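Local coordinates for protein nucleoporin NUP82 (Saccharomyces cerevisiae, PDB 3PBP) that serves as a structural constituent of the nuclear pore complex, here represented by its N-terminal domain, which includes the region that interacts with NUP116, at residues V243-K246 / R247-K251; L216-E220 / K221-L225. The protein carries 1 engineered substitution. All blocks are in the same frame, centred on the assembly; numbering follows the deposited sequence.

Contact 1 of 2, residues V243-K246 / R247-K251; sequences VIVK and RNVIK
With its CG1 anti to the backbone N (chi1 172°), Val245 lays that methyl along the helix toward Val249, whose own first torsion sets CG2 on the side of its backbone N, facing back down the turn. The two branches, Val245 CG1 and Val249 CG2, approach to 4.0 Å, an i to i+4 pair in the opening turns of helix 243-262. The same residue pair is joined through the main chain, where the bond from Val249 N to Val245 O measures 2.9 Å and is nearly straight, with an N-H...O angle of 174°. The residues around them keep the same i+4 to i spacing: Arg247 N donates to Val243 O at 3.1 Å, and Ile250 N to Lys246 O over the same distance. Polar ends lead elsewhere, since Lys246 NZ bonds to Asp238 O and the extended Arg247 forms a salt bridge to Asp338. Val249 also meets Met233 of helix 220-235, while Val245 and Asn248 touch Tyr342 in a loop. The chemistry is thus divided by direction: main-chain bonds run along the axis, valine methyls make an apolar patch against the fold, and the charged ends reach out to Asp238 and Asp338 in the neighbouring loops.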
loop_
_atom_site.group_PDB
_atom_site.type_symbol
_atom_site.label_atom_id
_atom_site.label_comp_id
_atom_site.label_asym_id
_atom_site.label_seq_id
_atom_site.Cartn_x
_atom_site.Cartn_y
_atom_site.Cartn_z
ATOM N N VAL A 243 -7.213 19.900 15.691
ATOM C CA VAL A 243 -7.171 20.895 14.620
ATOM C C VAL A 243 -6.722 20.332 13.278
ATOM O O VAL A 243 -7.267 20.701 12.236
ATOM C CB VAL A 243 -6.252 22.078 14.992
ATOM C CG1 VAL A 243 -6.185 23.073 13.847
ATOM C CG2 VAL A 243 -6.778 22.756 16.243
ATOM N N ILE A 244 -5.717 19.460 13.299
ATOM C CA ILE A 244 -5.215 18.837 12.076
ATOM C C ILE A 244 -6.306 17.969 11.416
ATOM O O ILE A 244 -6.461 17.991 10.187
ATOM C CB ILE A 244 -3.967 17.985 12.372
ATOM C CG1 ILE A 244 -2.833 18.906 12.829
ATOM C CG2 ILE A 244 -3.555 17.189 11.136
ATOM C CD1 ILE A 244 -1.564 18.190 13.233
ATOM N N VAL A 245 -7.061 17.225 12.232
ATOM C CA VAL A 245 -8.150 16.384 11.743
ATOM C C VAL A 245 -9.241 17.252 11.116
ATOM O O VAL A 245 -9.699 16.990 9.998
ATOM C CB VAL A 245 -8.790 15.565 12.885
ATOM C CG1 VAL A 245 -10.047 14.854 12.386
ATOM C CG2 VAL A 245 -7.809 14.559 13.401
ATOM N N LYS A 246 -9.652 18.281 11.852
ATOM C CA LYS A 246 -10.683 19.208 11.407
ATOM C C LYS A 246 -10.333 19.766 10.028
ATOM O O LYS A 246 -11.199 19.915 9.151
ATOM C CB LYS A 246 -10.799 20.351 12.413
ATOM C CG LYS A 246 -12.225 20.795 12.714
ATOM C CD LYS A 246 -12.237 21.773 13.876
ATOM C CE LYS A 246 -13.427 21.544 14.776
ATOM N NZ LYS A 246 -13.083 21.950 16.172
ATOM N N ARG A 247 -9.057 20.074 9.840
ATOM C CA ARG A 247 -8.602 20.608 8.570
ATOM C C ARG A 247 -8.826 19.596 7.435
ATOM O O ARG A 247 -9.397 19.930 6.383
ATOM C CB ARG A 247 -7.124 20.972 8.666
ATOM C CG ARG A 247 -6.611 21.633 7.423
ATOM C CD ARG A 247 -5.145 21.922 7.514
ATOM N NE ARG A 247 -4.643 22.286 6.198
ATOM C CZ ARG A 247 -3.661 21.648 5.578
ATOM N NH1 ARG A 247 -3.075 20.611 6.170
ATOM N NH2 ARG A 247 -3.283 22.038 4.365
ATOM N N ASN A 248 -8.380 18.359 7.663
ATOM C CA ASN A 248 -8.533 17.289 6.676
ATOM C C ASN A 248 -9.997 17.029 6.315
ATOM O O ASN A 248 -10.335 16.933 5.138
ATOM C CB ASN A 248 -7.914 15.974 7.184
ATOM C CG ASN A 248 -6.398 15.930 7.043
ATOM O OD1 ASN A 248 -5.805 16.643 6.235
ATOM N ND2 ASN A 248 -5.769 15.063 7.820
ATOM N N VAL A 249 -10.852 16.895 7.331
ATOM C CA VAL A 249 -12.269 16.640 7.121
ATOM C C VAL A 249 -12.880 17.737 6.263
ATOM O O VAL A 249 -13.680 17.460 5.365
ATOM C CB VAL A 249 -13.022 16.556 8.465
ATOM C CG1 VAL A 249 -14.505 16.414 8.229
ATOM C CG2 VAL A 249 -12.505 15.392 9.259
ATOM N N ILE A 250 -12.507 18.985 6.538
ATOM C CA ILE A 250 -13.035 20.095 5.757
ATOM C C ILE A 250 -12.469 20.032 4.350
ATOM O O ILE A 250 -13.172 20.305 3.378
ATOM C CB ILE A 250 -12.701 21.445 6.403
ATOM C CG1 ILE A 250 -13.581 21.629 7.646
ATOM C CG2 ILE A 250 -12.909 22.579 5.397
ATOM C CD1 ILE A 250 -13.219 22.833 8.470
ATOM N N LYS A 251 -11.199 19.659 4.241
ATOM C CA LYS A 251 -10.580 19.535 2.932
ATOM C C LYS A 251 -11.261 18.429 2.146
ATOM O O LYS A 251 -11.512 18.563 0.947
ATOM C CB LYS A 251 -9.109 19.191 3.063
ATOM C CG LYS A 251 -8.214 20.366 3.249
ATOM C CD LYS A 251 -6.798 19.933 3.042
ATOM C CE LYS A 251 -6.040 20.999 2.310
ATOM N NZ LYS A 251 -4.926 20.406 1.524
#

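Contact 2 of 2, residues L216-E220 / K221-L225; sequences LLLNE and KDLNL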
loop_
_atom_site.group_PDB
_atom_site.type_symbol
_atom_site.label_atom_id
_atom_site.label_comp_id
_atom_site.label_asym_id
_atom_site.label_seq_id
_atom_site.Cartn_x
_atom_site.Cartn_y
_atom_site.Cartn_z
ATOM N N LEU A 216 -10.531 9.655 -12.730
ATOM C CA LEU A 216 -11.217 8.698 -11.884
ATOM C C LEU A 216 -12.532 8.127 -12.401
ATOM O O LEU A 216 -13.437 8.874 -12.795
ATOM C CB LEU A 216 -11.454 9.346 -10.529
ATOM C CG LEU A 216 -12.036 8.513 -9.394
ATOM C CD1 LEU A 216 -11.007 7.522 -8.894
ATOM C CD2 LEU A 216 -12.466 9.463 -8.270
ATOM N N LEU A 217 -12.625 6.790 -12.390
ATOM C CA LEU A 217 -13.842 6.072 -12.793
ATOM C C LEU A 217 -14.744 6.101 -11.563
ATOM O O LEU A 217 -14.402 5.567 -10.511
ATOM C CB LEU A 217 -13.543 4.617 -13.130
ATOM C CG LEU A 217 -13.715 4.130 -14.570
ATOM C CD1 LEU A 217 -13.870 2.620 -14.533
ATOM C CD2 LEU A 217 -14.921 4.770 -15.239
ATOM N N LEU A 218 -15.899 6.729 -11.683
ATOM C CA LEU A 218 -16.795 6.819 -10.543
ATOM C C LEU A 218 -18.252 6.839 -11.008
ATOM O O LEU A 218 -18.651 7.743 -11.731
ATOM C CB LEU A 218 -16.460 8.097 -9.771
ATOM C CG LEU A 218 -16.930 8.285 -8.329
ATOM C CD1 LEU A 218 -16.318 7.224 -7.456
ATOM C CD2 LEU A 218 -16.516 9.643 -7.838
ATOM N N ASN A 219 -19.044 5.839 -10.621
ATOM C CA ASN A 219 -20.440 5.840 -11.034
ATOM C C ASN A 219 -21.240 6.702 -10.078
ATOM O O ASN A 219 -20.739 7.126 -9.034
ATOM C CB ASN A 219 -21.027 4.417 -11.122
ATOM C CG ASN A 219 -21.017 3.659 -9.792
ATOM O OD1 ASN A 219 -21.065 4.249 -8.718
ATOM N ND2 ASN A 219 -20.994 2.336 -9.873
ATOM N N GLU A 220 -22.487 6.967 -10.428
ATOM C CA GLU A 220 -23.320 7.825 -9.604
ATOM C C GLU A 220 -23.538 7.336 -8.174
ATOM O O GLU A 220 -23.533 8.139 -7.247
ATOM C CB GLU A 220 -24.668 8.053 -10.280
ATOM C CG GLU A 220 -25.333 9.316 -9.793
ATOM C CD GLU A 220 -26.760 9.433 -10.254
ATOM O OE1 GLU A 220 -27.582 8.560 -9.878
ATOM O OE2 GLU A 220 -27.053 10.401 -10.994
ATOM N N LYS A 221 -23.735 6.030 -8.010
ATOM C CA LYS A 221 -23.952 5.414 -6.704
ATOM C C LYS A 221 -22.751 5.666 -5.816
ATOM O O LYS A 221 -22.898 6.121 -4.682
ATOM C CB LYS A 221 -24.150 3.907 -6.876
ATOM C CG LYS A 221 -24.349 3.113 -5.611
ATOM C CD LYS A 221 -24.462 1.640 -5.947
ATOM C CE LYS A 221 -24.517 0.779 -4.684
ATOM N NZ LYS A 221 -24.369 -0.700 -4.943
ATOM N N ASP A 222 -21.562 5.370 -6.339
ATOM C CA ASP A 222 -20.323 5.566 -5.593
ATOM C C ASP A 222 -19.994 7.036 -5.350
ATOM O O ASP A 222 -19.445 7.377 -4.305
ATOM C CB ASP A 222 -19.143 4.896 -6.302
ATOM C CG ASP A 222 -19.210 3.383 -6.238
ATOM O OD1 ASP A 222 -19.769 2.849 -5.250
ATOM O OD2 ASP A 222 -18.687 2.733 -7.173
ATOM N N LEU A 223 -20.313 7.902 -6.310
ATOM C CA LEU A 223 -20.042 9.324 -6.132
ATOM C C LEU A 223 -20.850 9.860 -4.936
ATOM O O LEU A 223 -20.345 10.644 -4.126
ATOM C CB LEU A 223 -20.397 10.106 -7.401
ATOM C CG LEU A 223 -20.531 11.623 -7.223
ATOM C CD1 LEU A 223 -19.261 12.181 -6.624
ATOM C CD2 LEU A 223 -20.817 12.277 -8.555
ATOM N N ASN A 224 -22.101 9.428 -4.819
ATOM C CA ASN A 224 -22.922 9.891 -3.721
ATOM C C ASN A 224 -22.541 9.237 -2.412
ATOM O O ASN A 224 -22.740 9.817 -1.350
ATOM C CB ASN A 224 -24.409 9.675 -4.021
ATOM C CG ASN A 224 -24.950 10.708 -4.999
ATOM O OD1 ASN A 224 -24.806 11.912 -4.783
ATOM N ND2 ASN A 224 -25.564 10.246 -6.082
ATOM N N LEU A 225 -21.982 8.038 -2.469
ATOM C CA LEU A 225 -21.590 7.391 -1.236
ATOM C C LEU A 225 -20.462 8.185 -0.565
ATOM O O LEU A 225 -20.543 8.479 0.629
ATOM C CB LEU A 225 -21.152 5.940 -1.475
ATOM C CG LEU A 225 -20.654 5.273 -0.187
ATOM C CD1 LEU A 225 -21.786 5.228 0.822
ATOM C CD2 LEU A 225 -20.134 3.887 -0.477
#
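An N-cap with a hydrophobic staple marks the point where strand 215-217 gives way to helix 220-235, and Asn219 and Leu218 supply its two components. Asn219 occupies the N-cap position. Its CG stands between the backbone N and the carbonyl carbon (chi1 61°), which swings the amide forward over the first turn and lets OD1 accept from Asp222 N at 2.7 Å. That bond is close to straight at the hydrogen (166°), and the donor lies nearly in line with the side-chain carbonyl. The main chain of the same residue starts the helical pattern, Asn219 O receiving Leu223 N at 2.9 Å; one residue on, Asn224 N donates to Glu220 O at 3.1 Å. The staple joins the residue before the cap to the one four places beyond it: Leu218 CD2 meets Leu223 CD1 at 3.9 Å, the two side chains crossing at about a right angle. The other branch of the same leucine, Leu218 CD1, rests against Asp222 CB at 3.8 Å. Replacing Leu218 with an alanine would probably open a gap beside Leu223 and Asp222 CB and remove the hydrophobic staple. The Asp222 carboxylate, near the start of the helix, is likely to interact favourably with the helix dipole, and it has a long, weak ion pair with Lys135. At the same junction Leu218 O accepts from Trp263 NE1, and strand 215-217 pairs antiparallel with strand 269-271. Leu223 packs on Trp263 and on His260 of helix 243-262, placing the new helix against the end of the next.

Overall arrangement
Contact 2 comes first along the chain, at the start of helix 220-235, and contact 1 follows at the start of helix 243-262. Their centres lie 23 Å apart and their nearest atoms about 12 Å, so the two do not touch. The helices run antiparallel as a hairpin, each beginning beside the end of its partner. The short antiparallel pair of strands 215-217 and 269-271 brackets this helical excursion, an insertion in the N-terminal beta-propeller domain, whose blades are antiparallel sheets. Contact 2 therefore marks departure from that strand pair and contact 1 the chain's return toward it.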